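Local coordinates for protein 'Carboxyl esterase 2 (Tuber melanosporum Mel28, PDB 5MIF) that probably acts as a carboxylesterase of the alpha/beta hydrolase fold, hydrolysing carboxylic ester bonds, at residues 90-95 with 142-147; 235-240 with 284-289; 208-213 with 275-280. One frame throughout, in Å; residues are numbered along the deposited sequence.

From the N terminus, interaction 1 comes first. It joins strands 90-95 and 142-147 and closes a loop that contains strand 109-115 and helix 129-139. Interactions 2 and 3 follow it along the chain. Residues 208-213 open interaction 3 and residues 235-240 open interaction 2. Interaction 3 closes at 275-280 before interaction 2 closes at 284-289, so these two cross and neither nests in the other. Interaction 3 joins the loops leading into strands 213-217 and 279-284. Interaction 2 joins the loop before helix 241-251 to the turn before helix 290-302, at the exit of strand 279-284. Interactions 1 and 3 both reach the central sheet, their centres about 19 Å apart.

Interaction 1 (90-95 with 142-147); sequences VTAYLY and AVFFVD
Residues 90-95 and 142-147 run antiparallel as adjacent strands, their axes 4.7 Å apart at closest approach, with Tyr93 opposite Phe145 and Tyr95 opposite Val143 as hydrogen-bonded pairs. Both pairs make two backbone bonds. The bond from Tyr95 N to Val143 O is short, at 2.7 Å, and almost straight. Asp147 N donates to Thr91 O, and a water links Thr91 N to Asp147 O.

Tyr93, Tyr95, Val143, Phe145 and Asp147 share one face of the sheet. Tyr93 holds its CG beside the backbone N (chi1 -60°), and its ring lies alongside the Asp147 side chain. Asp147 OD2 meets Tyr93 CE1 in the ring plane, at the edge, at 3.6 Å. The ring and carboxylate planes are 43° apart. Tyr93 CD1 also lies 4.4 Å from Phe145 CD1. Cutting Tyr93 back to an alanine would probably leave this carboxylate without its ring edge and open a gap beside Phe145. The side chains of Tyr95 and Phe145 point the same way, with Tyr95 CE2 3.7 Å from Phe145 CB.

Ala92, Leu94, Phe144 and Val146 lie on the other face, which is apolar. Ala92 CB rests 3.8 Å from Phe144 CE1. Leu94 CD1 comes to the edge of the same ring, 4.3 Å from Phe144 CD1. At the end of this row, Val90 CG1 meets Val146 CG1.

Helix 129-139 packs on Tyr95, Val143 and Phe145, and helix 158-173 on Val90, Phe144 and Val146. Strand 75-82 bonds to the far edge of 90-95, and strand 109-115 lies next to 142-147 on its other side.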
ATOM      1  N   VAL A  90       5.258  15.183 -30.992  1.00 35.59           N
ATOM      2  CA  VAL A  90       5.397  14.674 -29.631  1.00 38.68           C
ATOM      3  C   VAL A  90       6.366  13.493 -29.694  1.00 40.28           C
ATOM      4  O   VAL A  90       6.187  12.562 -30.489  1.00 39.50           O
ATOM      5  CB  VAL A  90       4.053  14.219 -28.997  1.00 38.16           C
ATOM      6  CG1 VAL A  90       4.257  13.926 -27.511  1.00 33.93           C
ATOM      7  CG2 VAL A  90       2.997  15.286 -29.132  1.00 37.01           C
ATOM      8  N   THR A  91       7.407  13.554 -28.878  1.00 39.05           N
ATOM      9  CA  THR A  91       8.354  12.468 -28.778  1.00 43.85           C
ATOM     10  C   THR A  91       7.817  11.417 -27.806  1.00 42.55           C
ATOM     11  O   THR A  91       7.382  11.741 -26.706  1.00 40.35           O
ATOM     12  CB  THR A  91       9.741  12.984 -28.318  1.00 42.34           C
ATOM     13  OG1 THR A  91      10.251  13.888 -29.305  1.00 46.39           O
ATOM     14  CG2 THR A  91      10.720  11.834 -28.190  1.00 42.52           C
ATOM     15  N   ALA A  92       7.821  10.161 -28.227  1.00 43.17           N
ATOM     16  CA  ALA A  92       7.387   9.083 -27.347  1.00 42.34           C
ATOM     17  C   ALA A  92       8.330   7.886 -27.468  1.00 44.60           C
ATOM     18  O   ALA A  92       8.872   7.613 -28.544  1.00 41.53           O
ATOM     19  CB  ALA A  92       5.941   8.677 -27.672  1.00 31.82           C
ATOM     20  N   TYR A  93       8.540   7.191 -26.355  1.00 39.92           N
ATOM     21  CA  TYR A  93       9.309   5.964 -26.370  1.00 41.80           C
ATOM     22  C   TYR A  93       8.394   4.777 -26.035  1.00 43.16           C
ATOM     23  O   TYR A  93       7.757   4.767 -24.987  1.00 40.53           O
ATOM     24  CB  TYR A  93      10.470   6.034 -25.377  1.00 41.17           C
ATOM     25  CG  TYR A  93      11.457   7.161 -25.638  1.00 45.45           C
ATOM     26  CD1 TYR A  93      11.215   8.450 -25.166  1.00 46.29           C
ATOM     27  CD2 TYR A  93      12.609   6.944 -26.388  1.00 46.67           C
ATOM     28  CE1 TYR A  93      12.116   9.494 -25.418  1.00 48.96           C
ATOM     29  CE2 TYR A  93      13.512   7.973 -26.643  1.00 49.09           C
ATOM     30  CZ  TYR A  93      13.259   9.245 -26.161  1.00 52.07           C
ATOM     31  OH  TYR A  93      14.158  10.257 -26.419  1.00 55.51           O
ATOM     32  N   LEU A  94       8.340   3.770 -26.903  1.00 42.84           N
ATOM     33  CA  LEU A  94       7.584   2.563 -26.573  1.00 41.92           C
ATOM     34  C   LEU A  94       8.536   1.495 -26.047  1.00 42.19           C
ATOM     35  O   LEU A  94       9.385   1.000 -26.781  1.00 43.04           O
ATOM     36  CB  LEU A  94       6.817   2.032 -27.782  1.00 40.23           C
ATOM     37  CG  LEU A  94       5.949   0.781 -27.544  1.00 41.52           C
ATOM     38  CD1 LEU A  94       4.812   1.092 -26.567  1.00 41.45           C
ATOM     39  CD2 LEU A  94       5.396   0.228 -28.849  1.00 43.08           C
ATOM     40  N   TYR A  95       8.397   1.154 -24.772  1.00 38.77           N
ATOM     41  CA  TYR A  95       9.223   0.114 -24.174  1.00 39.95           C
ATOM     42  C   TYR A  95       8.433  -1.178 -24.021  1.00 44.52           C
ATOM     43  O   TYR A  95       7.334  -1.164 -23.464  1.00 44.89           O
ATOM     44  CB  TYR A  95       9.752   0.547 -22.820  1.00 36.58           C
ATOM     45  CG  TYR A  95      10.526   1.847 -22.805  1.00 40.85           C
ATOM     46  CD1 TYR A  95      11.782   1.955 -23.414  1.00 38.50           C
ATOM     47  CD2 TYR A  95      10.031   2.948 -22.122  1.00 37.36           C
ATOM     48  CE1 TYR A  95      12.504   3.154 -23.353  1.00 39.06           C
ATOM     49  CE2 TYR A  95      10.727   4.133 -22.061  1.00 40.45           C
ATOM     50  CZ  TYR A  95      11.957   4.239 -22.671  1.00 44.46           C
ATOM     51  OH  TYR A  95      12.614   5.444 -22.570  1.00 42.44           O
ATOM     52  N   ALA A 142       3.878  -3.302 -21.732  1.00 40.00           N
ATOM     53  CA  ALA A 142       4.653  -2.278 -22.422  1.00 42.26           C
ATOM     54  C   ALA A 142       4.446  -0.930 -21.731  1.00 43.93           C
ATOM     55  O   ALA A 142       3.403  -0.702 -21.098  1.00 38.21           O
ATOM     56  CB  ALA A 142       4.249  -2.190 -23.883  1.00 39.94           C
ATOM     57  N   VAL A 143       5.433  -0.039 -21.868  1.00 42.73           N
ATOM     58  CA  VAL A 143       5.328   1.322 -21.336  1.00 36.89           C
ATOM     59  C   VAL A 143       5.467   2.324 -22.490  1.00 41.96           C
ATOM     60  O   VAL A 143       6.448   2.299 -23.243  1.00 38.26           O
ATOM     61  CB  VAL A 143       6.400   1.612 -20.271  1.00 37.86           C
ATOM     62  CG1 VAL A 143       6.413   3.108 -19.919  1.00 35.68           C
ATOM     63  CG2 VAL A 143       6.161   0.768 -19.021  1.00 39.72           C
ATOM     64  N   PHE A 144       4.452   3.171 -22.630  1.00 36.11           N
ATOM     65  CA  PHE A 144       4.405   4.231 -23.627  1.00 36.45           C
ATOM     66  C   PHE A 144       4.762   5.507 -22.890  1.00 38.21           C
ATOM     67  O   PHE A 144       3.915   6.130 -22.240  1.00 37.71           O
ATOM     68  CB  PHE A 144       3.006   4.283 -24.264  1.00 36.73           C
ATOM     69  CG  PHE A 144       2.836   5.316 -25.349  1.00 38.75           C
ATOM     70  CD1 PHE A 144       3.386   5.127 -26.609  1.00 38.25           C
ATOM     71  CD2 PHE A 144       2.053   6.435 -25.131  1.00 35.92           C
ATOM     72  CE1 PHE A 144       3.199   6.064 -27.614  1.00 37.17           C
ATOM     73  CE2 PHE A 144       1.860   7.373 -26.130  1.00 38.65           C
ATOM     74  CZ  PHE A 144       2.438   7.192 -27.373  1.00 36.79           C
ATOM     75  N   PHE A 145       6.038   5.863 -22.948  1.00 35.22           N
ATOM     76  CA  PHE A 145       6.569   6.967 -22.155  1.00 35.21           C
ATOM     77  C   PHE A 145       6.566   8.254 -22.991  1.00 42.06           C
ATOM     78  O   PHE A 145       7.305   8.369 -23.981  1.00 40.76           O
ATOM     79  CB  PHE A 145       7.980   6.618 -21.677  1.00 38.45           C
ATOM     80  CG  PHE A 145       8.582   7.618 -20.736  1.00 36.22           C
ATOM     81  CD1 PHE A 145       9.297   8.709 -21.224  1.00 37.95           C
ATOM     82  CD2 PHE A 145       8.469   7.454 -19.376  1.00 35.82           C
ATOM     83  CE1 PHE A 145       9.873   9.634 -20.359  1.00 37.20           C
ATOM     84  CE2 PHE A 145       9.041   8.376 -18.494  1.00 40.29           C
ATOM     85  CZ  PHE A 145       9.752   9.466 -18.988  1.00 36.12           C
ATOM     86  N   VAL A 146       5.719   9.207 -22.608  1.00 37.85           N
ATOM     87  CA  VAL A 146       5.570  10.434 -23.379  1.00 37.61           C
ATOM     88  C   VAL A 146       6.592  11.480 -22.941  1.00 38.71           C
ATOM     89  O   VAL A 146       6.585  11.933 -21.802  1.00 33.99           O
ATOM     90  CB  VAL A 146       4.165  11.009 -23.246  1.00 39.07           C
ATOM     91  CG1 VAL A 146       4.055  12.279 -24.082  1.00 37.79           C
ATOM     92  CG2 VAL A 146       3.135   9.973 -23.703  1.00 33.06           C
ATOM     93  N   ASP A 147       7.482  11.840 -23.857  1.00 38.16           N
ATOM     94  CA  ASP A 147       8.534  12.811 -23.574  1.00 39.88           C
ATOM     95  C   ASP A 147       8.082  14.198 -24.014  1.00 37.36           C
ATOM     96  O   ASP A 147       8.594  14.762 -24.981  1.00 38.07           O
ATOM     97  CB  ASP A 147       9.833  12.379 -24.280  1.00 41.76           C
ATOM     98  CG  ASP A 147      11.076  13.089 -23.744  1.00 41.35           C
ATOM     99  OD1 ASP A 147      11.025  13.735 -22.673  1.00 40.30           O
ATOM    100  OD2 ASP A 147      12.127  12.972 -24.399  1.00 51.07           O
TER
HETATM  101  O   HOH W   1       7.884  15.862 -27.400  1.00 44.37           O

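Interaction 2 (235-240 with 284-289); sequences NGPGLT and AEVDPI
Leu239 and Asp287 both carry CG anti to the backbone N (chi1 172° and -174°), and in this setting Leu239 CD2 comes 3.5 Å from Asp287 OD1. The site is the turn after strand 279-284 of the alpha/beta hydrolase fold. Asp287 is probably the acid of a Ser-His-Asp triad with Ser190 and His317. Its OD2 is hydrogen-bonded to His317 ND1. Its OD1 accepts from Ile289 N at 2.7 Å, a capping bond at the turn into helix 290-302. That N-H comes from above the carboxylate plane, 54° out of it. Bonds to both oxygens probably hold the carboxylate against rotation.

The Leu239 side chain packs on this turn. Its CG lies 4.2 Å from Pro288 CG, and its CD2 also reaches Ile289 CB. The Pro288 ring is pressed against the leucine backbone, with Pro288 CG 3.1 Å from Leu239 O. Leu239 also touches His317, so it packs against both the aspartate and the histidine. Ile244 of helix 241-251 backs Leu239, Pro288 and Ile289.

Thr240 caps the N terminus of helix 241-251. Within the same turn as Asp287, Glu285 OE2 makes a salt bridge to Arg298 of the second subunit.

Farther along the contact, Pro237 CD packs 4.3 Å from Val286 CG1. One water bridges the two backbones here, donating to Pro237 O at 2.8 Å and to Val286 O at 2.6 Å.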
ATOM      1  N   ASN A 235       8.911  23.267   4.007  1.00 63.41           N
ATOM      2  CA  ASN A 235      10.106  22.888   3.274  1.00 68.95           C
ATOM      3  C   ASN A 235      10.556  21.493   3.664  1.00 68.09           C
ATOM      4  O   ASN A 235      11.692  21.106   3.381  1.00 66.15           O
ATOM      5  CB  ASN A 235      11.230  23.924   3.424  1.00 76.76           C
ATOM      6  CG  ASN A 235      11.293  24.542   4.798  1.00 80.02           C
ATOM      7  OD1 ASN A 235      10.265  24.849   5.404  1.00 77.84           O
ATOM      8  ND2 ASN A 235      12.510  24.780   5.280  1.00 82.61           N
ATOM      9  N   GLY A 236       9.654  20.766   4.335  1.00 73.39           N
ATOM     10  CA  GLY A 236       9.869  19.376   4.729  1.00 66.05           C
ATOM     11  C   GLY A 236      10.469  18.653   3.541  1.00 66.82           C
ATOM     12  O   GLY A 236      10.001  18.844   2.415  1.00 66.68           O
ATOM     13  N   PRO A 237      11.507  17.833   3.780  1.00 62.28           N
ATOM     14  CA  PRO A 237      12.476  17.476   2.732  1.00 55.92           C
ATOM     15  C   PRO A 237      11.861  16.858   1.476  1.00 54.59           C
ATOM     16  O   PRO A 237      10.748  16.345   1.519  1.00 59.26           O
ATOM     17  CB  PRO A 237      13.391  16.463   3.431  1.00 55.28           C
ATOM     18  CG  PRO A 237      12.587  15.933   4.579  1.00 57.65           C
ATOM     19  CD  PRO A 237      11.692  17.048   5.014  1.00 56.44           C
ATOM     20  N   GLY A 238      12.589  16.922   0.365  1.00 57.21           N
ATOM     21  CA  GLY A 238      12.153  16.299  -0.873  1.00 58.03           C
ATOM     22  C   GLY A 238      11.368  17.209  -1.801  1.00 57.96           C
ATOM     23  O   GLY A 238      11.467  17.094  -3.022  1.00 61.17           O
ATOM     24  N   LEU A 239      10.583  18.107  -1.217  1.00 56.11           N
ATOM     25  CA  LEU A 239       9.763  19.043  -1.971  1.00 54.32           C
ATOM     26  C   LEU A 239       9.364  20.204  -1.072  1.00 56.58           C
ATOM     27  O   LEU A 239       8.722  20.003  -0.045  1.00 57.01           O
ATOM     28  CB  LEU A 239       8.506  18.360  -2.513  1.00 52.83           C
ATOM     29  CG  LEU A 239       7.475  19.298  -3.154  1.00 53.38           C
ATOM     30  CD1 LEU A 239       8.060  19.934  -4.403  1.00 52.26           C
ATOM     31  CD2 LEU A 239       6.135  18.597  -3.449  1.00 49.90           C
ATOM     32  N   THR A 240       9.706  21.423  -1.477  1.00 59.04           N
ATOM     33  CA  THR A 240       9.399  22.594  -0.665  1.00 62.89           C
ATOM     34  C   THR A 240       8.281  23.410  -1.294  1.00 59.49           C
ATOM     35  O   THR A 240       8.006  23.281  -2.486  1.00 60.05           O
ATOM     36  CB  THR A 240      10.630  23.497  -0.490  1.00 63.79           C
ATOM     37  OG1 THR A 240      10.825  24.278  -1.679  1.00 63.85           O
ATOM     38  CG2 THR A 240      11.871  22.654  -0.213  1.00 58.96           C
ATOM     39  N   ALA A 284       3.052  10.134  -0.386  1.00 41.03           N
ATOM     40  CA  ALA A 284       4.082  10.090   0.643  1.00 41.01           C
ATOM     41  C   ALA A 284       3.574  10.812   1.886  1.00 39.26           C
ATOM     42  O   ALA A 284       2.841  11.786   1.775  1.00 42.56           O
ATOM     43  CB  ALA A 284       5.378  10.722   0.142  1.00 42.97           C
ATOM     44  N   GLU A 285       3.972  10.350   3.065  1.00 41.39           N
ATOM     45  CA  GLU A 285       3.496  10.960   4.301  1.00 44.34           C
ATOM     46  C   GLU A 285       4.051  12.369   4.495  1.00 45.72           C
ATOM     47  O   GLU A 285       3.304  13.313   4.771  1.00 43.15           O
ATOM     48  CB  GLU A 285       3.873  10.104   5.504  1.00 39.27           C
ATOM     49  CG  GLU A 285       3.529  10.740   6.830  1.00 39.88           C
ATOM     50  CD  GLU A 285       4.091   9.965   8.003  1.00 39.00           C
ATOM     51  OE1 GLU A 285       5.142   9.308   7.829  1.00 43.20           O
ATOM     52  OE2 GLU A 285       3.510  10.043   9.103  1.00 39.23           O
ATOM     53  N   VAL A 286       5.361  12.505   4.344  1.00 46.27           N
ATOM     54  CA  VAL A 286       6.031  13.778   4.597  1.00 49.78           C
ATOM     55  C   VAL A 286       6.213  14.514   3.269  1.00 43.35           C
ATOM     56  O   VAL A 286       7.202  14.338   2.561  1.00 45.82           O
ATOM     57  CB  VAL A 286       7.370  13.546   5.324  1.00 48.18           C
ATOM     58  CG1 VAL A 286       8.089  14.857   5.592  1.00 49.54           C
ATOM     59  CG2 VAL A 286       7.114  12.797   6.633  1.00 45.78           C
ATOM     60  N   ASP A 287       5.220  15.332   2.946  1.00 45.99           N
ATOM     61  CA  ASP A 287       5.054  15.881   1.609  1.00 42.62           C
ATOM     62  C   ASP A 287       4.014  16.988   1.631  1.00 45.58           C
ATOM     63  O   ASP A 287       2.862  16.746   1.985  1.00 47.00           O
ATOM     64  CB  ASP A 287       4.620  14.783   0.634  1.00 42.78           C
ATOM     65  CG  ASP A 287       4.557  15.254  -0.819  1.00 44.84           C
ATOM     66  OD1 ASP A 287       4.596  16.471  -1.088  1.00 50.21           O
ATOM     67  OD2 ASP A 287       4.421  14.395  -1.718  1.00 43.01           O
ATOM     68  N   PRO A 288       4.412  18.208   1.230  1.00 50.01           N
ATOM     69  CA  PRO A 288       3.475  19.329   1.130  1.00 50.51           C
ATOM     70  C   PRO A 288       2.275  19.015   0.243  1.00 46.30           C
ATOM     71  O   PRO A 288       1.180  19.507   0.498  1.00 48.70           O
ATOM     72  CB  PRO A 288       4.307  20.438   0.471  1.00 48.98           C
ATOM     73  CG  PRO A 288       5.684  20.025   0.567  1.00 50.38           C
ATOM     74  CD  PRO A 288       5.752  18.556   0.730  1.00 45.45           C
ATOM     75  N   ILE A 289       2.486  18.198  -0.783  1.00 42.72           N
ATOM     76  CA  ILE A 289       1.445  17.975  -1.782  1.00 47.71           C
ATOM     77  C   ILE A 289       0.552  16.767  -1.403  1.00 46.20           C
ATOM     78  O   ILE A 289      -0.379  16.419  -2.131  1.00 44.44           O
ATOM     79  CB  ILE A 289       2.071  17.785  -3.197  1.00 45.88           C
ATOM     80  CG1 ILE A 289       1.168  18.357  -4.277  1.00 54.58           C
ATOM     81  CG2 ILE A 289       2.407  16.348  -3.492  1.00 48.57           C
ATOM     82  CD1 ILE A 289       1.137  19.854  -4.255  1.00 61.04           C
TER
HETATM   83  O   HOH W   2       8.273  15.593   0.520  1.00 47.03           O

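Interaction 3 (208-213 with 275-280); sequences TPLPKF and KFPETL
Pro211 and Phe213 pack on Pro277, Glu278 and Leu280 in a mainly apolar contact, where two loops enter neighbouring strands of the central sheet. Pro277 CB lies 3.3 Å from Pro211 O, and the CG atoms of the two proline rings also touch. Leu210 reaches the same proline ring through CD2, crossing it at about a right angle. Its other methyl, CD1, sits 3.2 Å from Lys275 O.

Phe213 has CG anti to the backbone N (chi1 -173°), which carries the ring back along 278-280, edge first toward Glu278 CG. Glu278 CG lies in the ring plane, 3.5 Å from Phe213 CD1. The Glu278 carboxylate stands almost perpendicular to that ring, at 86°. Phe213 CZ rests 3.7 Å from Leu280 CB. Helix 329-345 also packs on Phe213.

The backbones are joined by a CA-H...O contact from Phe213 CA to Glu278 O and by a water. That water donates to Lys212 O and accepts from Glu278 N at 3.0 Å. Lys212 NZ turns to Asn183. Next along, Glu278 bonds to Gln214 through the backbone.

Strands 213-217 and 279-284 are parallel neighbours linked through helices, a beta-alpha-beta crossover in the sheet of an alpha/beta hydrolase.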
ATOM      1  N   THR A 208     -13.361  10.291 -25.871  1.00 41.46           N
ATOM      2  CA  THR A 208     -12.383   9.364 -26.429  1.00 41.41           C
ATOM      3  C   THR A 208     -12.007   8.345 -25.349  1.00 40.54           C
ATOM      4  O   THR A 208     -12.163   8.626 -24.163  1.00 44.69           O
ATOM      5  CB  THR A 208     -11.127  10.106 -26.943  1.00 41.85           C
ATOM      6  OG1 THR A 208     -10.581  10.926 -25.904  1.00 37.90           O
ATOM      7  CG2 THR A 208     -11.476  10.959 -28.166  1.00 40.81           C
ATOM      8  N   PRO A 209     -11.495   7.166 -25.750  1.00 39.20           N
ATOM      9  CA  PRO A 209     -11.287   6.071 -24.788  1.00 40.49           C
ATOM     10  C   PRO A 209     -10.399   6.393 -23.579  1.00 44.50           C
ATOM     11  O   PRO A 209      -9.322   7.000 -23.692  1.00 41.02           O
ATOM     12  CB  PRO A 209     -10.641   4.975 -25.649  1.00 37.05           C
ATOM     13  CG  PRO A 209     -11.194   5.219 -27.010  1.00 40.33           C
ATOM     14  CD  PRO A 209     -11.290   6.719 -27.139  1.00 38.36           C
ATOM     15  N   LEU A 210     -10.906   5.988 -22.416  1.00 39.33           N
ATOM     16  CA  LEU A 210     -10.218   6.048 -21.133  1.00 41.13           C
ATOM     17  C   LEU A 210      -9.404   4.791 -20.909  1.00 40.49           C
ATOM     18  O   LEU A 210      -9.712   3.756 -21.477  1.00 45.38           O
ATOM     19  CB  LEU A 210     -11.226   6.205 -19.988  1.00 39.96           C
ATOM     20  CG  LEU A 210     -11.857   7.570 -19.756  1.00 43.39           C
ATOM     21  CD1 LEU A 210     -13.038   7.409 -18.811  1.00 41.65           C
ATOM     22  CD2 LEU A 210     -10.817   8.561 -19.199  1.00 37.74           C
ATOM     23  N   PRO A 211      -8.374   4.863 -20.060  1.00 40.13           N
ATOM     24  CA  PRO A 211      -7.645   3.630 -19.744  1.00 40.44           C
ATOM     25  C   PRO A 211      -8.468   2.718 -18.840  1.00 42.71           C
ATOM     26  O   PRO A 211      -9.403   3.206 -18.209  1.00 40.47           O
ATOM     27  CB  PRO A 211      -6.396   4.148 -19.022  1.00 38.03           C
ATOM     28  CG  PRO A 211      -6.901   5.382 -18.304  1.00 37.28           C
ATOM     29  CD  PRO A 211      -7.867   6.017 -19.292  1.00 39.46           C
ATOM     30  N   LYS A 212      -8.122   1.435 -18.763  1.00 40.52           N
ATOM     31  CA  LYS A 212      -8.814   0.513 -17.862  1.00 41.17           C
ATOM     32  C   LYS A 212      -8.464   0.813 -16.409  1.00 44.97           C
ATOM     33  O   LYS A 212      -9.233   0.532 -15.489  1.00 39.81           O
ATOM     34  CB  LYS A 212      -8.461  -0.937 -18.191  1.00 43.40           C
ATOM     35  CG  LYS A 212      -9.468  -1.648 -19.080  1.00 51.23           C
ATOM     36  CD  LYS A 212      -9.067  -3.103 -19.269  1.00 54.77           C
ATOM     37  CE  LYS A 212      -9.797  -3.745 -20.437  1.00 57.13           C
ATOM     38  NZ  LYS A 212      -9.332  -5.150 -20.601  1.00 63.63           N
ATOM     39  N   PHE A 213      -7.286   1.387 -16.207  1.00 38.41           N
ATOM     40  CA  PHE A 213      -6.755   1.561 -14.871  1.00 38.36           C
ATOM     41  C   PHE A 213      -5.765   2.720 -14.843  1.00 38.53           C
ATOM     42  O   PHE A 213      -4.987   2.900 -15.776  1.00 37.35           O
ATOM     43  CB  PHE A 213      -6.102   0.254 -14.397  1.00 35.95           C
ATOM     44  CG  PHE A 213      -5.662   0.283 -12.972  1.00 35.09           C
ATOM     45  CD1 PHE A 213      -6.585   0.441 -11.949  1.00 39.23           C
ATOM     46  CD2 PHE A 213      -4.326   0.104 -12.645  1.00 41.18           C
ATOM     47  CE1 PHE A 213      -6.183   0.463 -10.626  1.00 40.80           C
ATOM     48  CE2 PHE A 213      -3.909   0.112 -11.319  1.00 38.58           C
ATOM     49  CZ  PHE A 213      -4.846   0.303 -10.302  1.00 37.15           C
ATOM     50  N   LYS A 275     -16.920   9.984 -13.978  1.00 45.50           N
ATOM     51  CA  LYS A 275     -16.608   9.151 -15.137  1.00 42.70           C
ATOM     52  C   LYS A 275     -15.139   8.731 -15.195  1.00 41.67           C
ATOM     53  O   LYS A 275     -14.710   8.114 -16.175  1.00 40.12           O
ATOM     54  CB  LYS A 275     -16.976   9.875 -16.434  1.00 45.94           C
ATOM     55  CG  LYS A 275     -18.472  10.174 -16.577  1.00 50.54           C
ATOM     56  CD  LYS A 275     -18.809  10.782 -17.923  1.00 46.02           C
ATOM     57  CE  LYS A 275     -20.251  11.282 -17.950  1.00 58.11           C
ATOM     58  NZ  LYS A 275     -20.510  12.250 -19.063  1.00 58.59           N
ATOM     59  N   PHE A 276     -14.371   9.041 -14.153  1.00 40.89           N
ATOM     60  CA  PHE A 276     -12.952   8.655 -14.148  1.00 42.17           C
ATOM     61  C   PHE A 276     -12.770   7.144 -14.161  1.00 42.56           C
ATOM     62  O   PHE A 276     -13.645   6.407 -13.722  1.00 39.44           O
ATOM     63  CB  PHE A 276     -12.217   9.245 -12.934  1.00 42.54           C
ATOM     64  CG  PHE A 276     -11.349  10.427 -13.269  1.00 41.30           C
ATOM     65  CD1 PHE A 276     -11.809  11.442 -14.086  1.00 43.07           C
ATOM     66  CD2 PHE A 276     -10.052  10.493 -12.796  1.00 39.22           C
ATOM     67  CE1 PHE A 276     -10.995  12.525 -14.400  1.00 44.90           C
ATOM     68  CE2 PHE A 276      -9.224  11.569 -13.115  1.00 41.42           C
ATOM     69  CZ  PHE A 276      -9.697  12.582 -13.909  1.00 38.28           C
ATOM     70  N   PRO A 277     -11.636   6.679 -14.698  1.00 42.86           N
ATOM     71  CA  PRO A 277     -11.351   5.248 -14.683  1.00 40.20           C
ATOM     72  C   PRO A 277     -11.038   4.816 -13.261  1.00 41.86           C
ATOM     73  O   PRO A 277     -10.744   5.680 -12.435  1.00 40.33           O
ATOM     74  CB  PRO A 277     -10.121   5.129 -15.588  1.00 41.91           C
ATOM     75  CG  PRO A 277      -9.417   6.434 -15.396  1.00 37.12           C
ATOM     76  CD  PRO A 277     -10.515   7.457 -15.261  1.00 40.20           C
ATOM     77  N   GLU A 278     -11.106   3.525 -12.955  1.00 41.05           N
ATOM     78  CA  GLU A 278     -10.708   3.119 -11.622  1.00 42.62           C
ATOM     79  C   GLU A 278      -9.245   3.492 -11.394  1.00 38.30           C
ATOM     80  O   GLU A 278      -8.381   3.328 -12.265  1.00 37.25           O
ATOM     81  CB  GLU A 278     -11.003   1.647 -11.343  1.00 44.63           C
ATOM     82  CG  GLU A 278     -10.080   0.613 -11.846  1.00 49.00           C
ATOM     83  CD  GLU A 278     -10.345  -0.710 -11.129  1.00 54.39           C
ATOM     84  OE1 GLU A 278     -10.707  -0.668  -9.932  1.00 58.83           O
ATOM     85  OE2 GLU A 278     -10.220  -1.778 -11.758  1.00 51.84           O
ATOM     86  N   THR A 279      -9.005   4.044 -10.214  1.00 38.73           N
ATOM     87  CA  THR A 279      -7.768   4.729  -9.924  1.00 40.02           C
ATOM     88  C   THR A 279      -7.144   4.300  -8.598  1.00 41.56           C
ATOM     89  O   THR A 279      -7.833   4.164  -7.582  1.00 42.80           O
ATOM     90  CB  THR A 279      -8.031   6.244  -9.901  1.00 36.11           C
ATOM     91  OG1 THR A 279      -8.412   6.669 -11.217  1.00 36.72           O
ATOM     92  CG2 THR A 279      -6.823   7.000  -9.412  1.00 37.22           C
ATOM     93  N   LEU A 280      -5.836   4.069  -8.619  1.00 37.99           N
ATOM     94  CA  LEU A 280      -5.068   3.867  -7.398  1.00 37.19           C
ATOM     95  C   LEU A 280      -4.198   5.101  -7.127  1.00 39.67           C
ATOM     96  O   LEU A 280      -3.401   5.511  -7.980  1.00 36.22           O
ATOM     97  CB  LEU A 280      -4.195   2.611  -7.508  1.00 35.28           C
ATOM     98  CG  LEU A 280      -3.084   2.461  -6.466  1.00 34.29           C
ATOM     99  CD1 LEU A 280      -3.651   2.247  -5.058  1.00 35.64           C
ATOM    100  CD2 LEU A 280      -2.170   1.320  -6.835  1.00 34.20           C
TER
HETATM  101  O   HOH W   3     -12.097   1.839 -15.295  1.00 45.83           O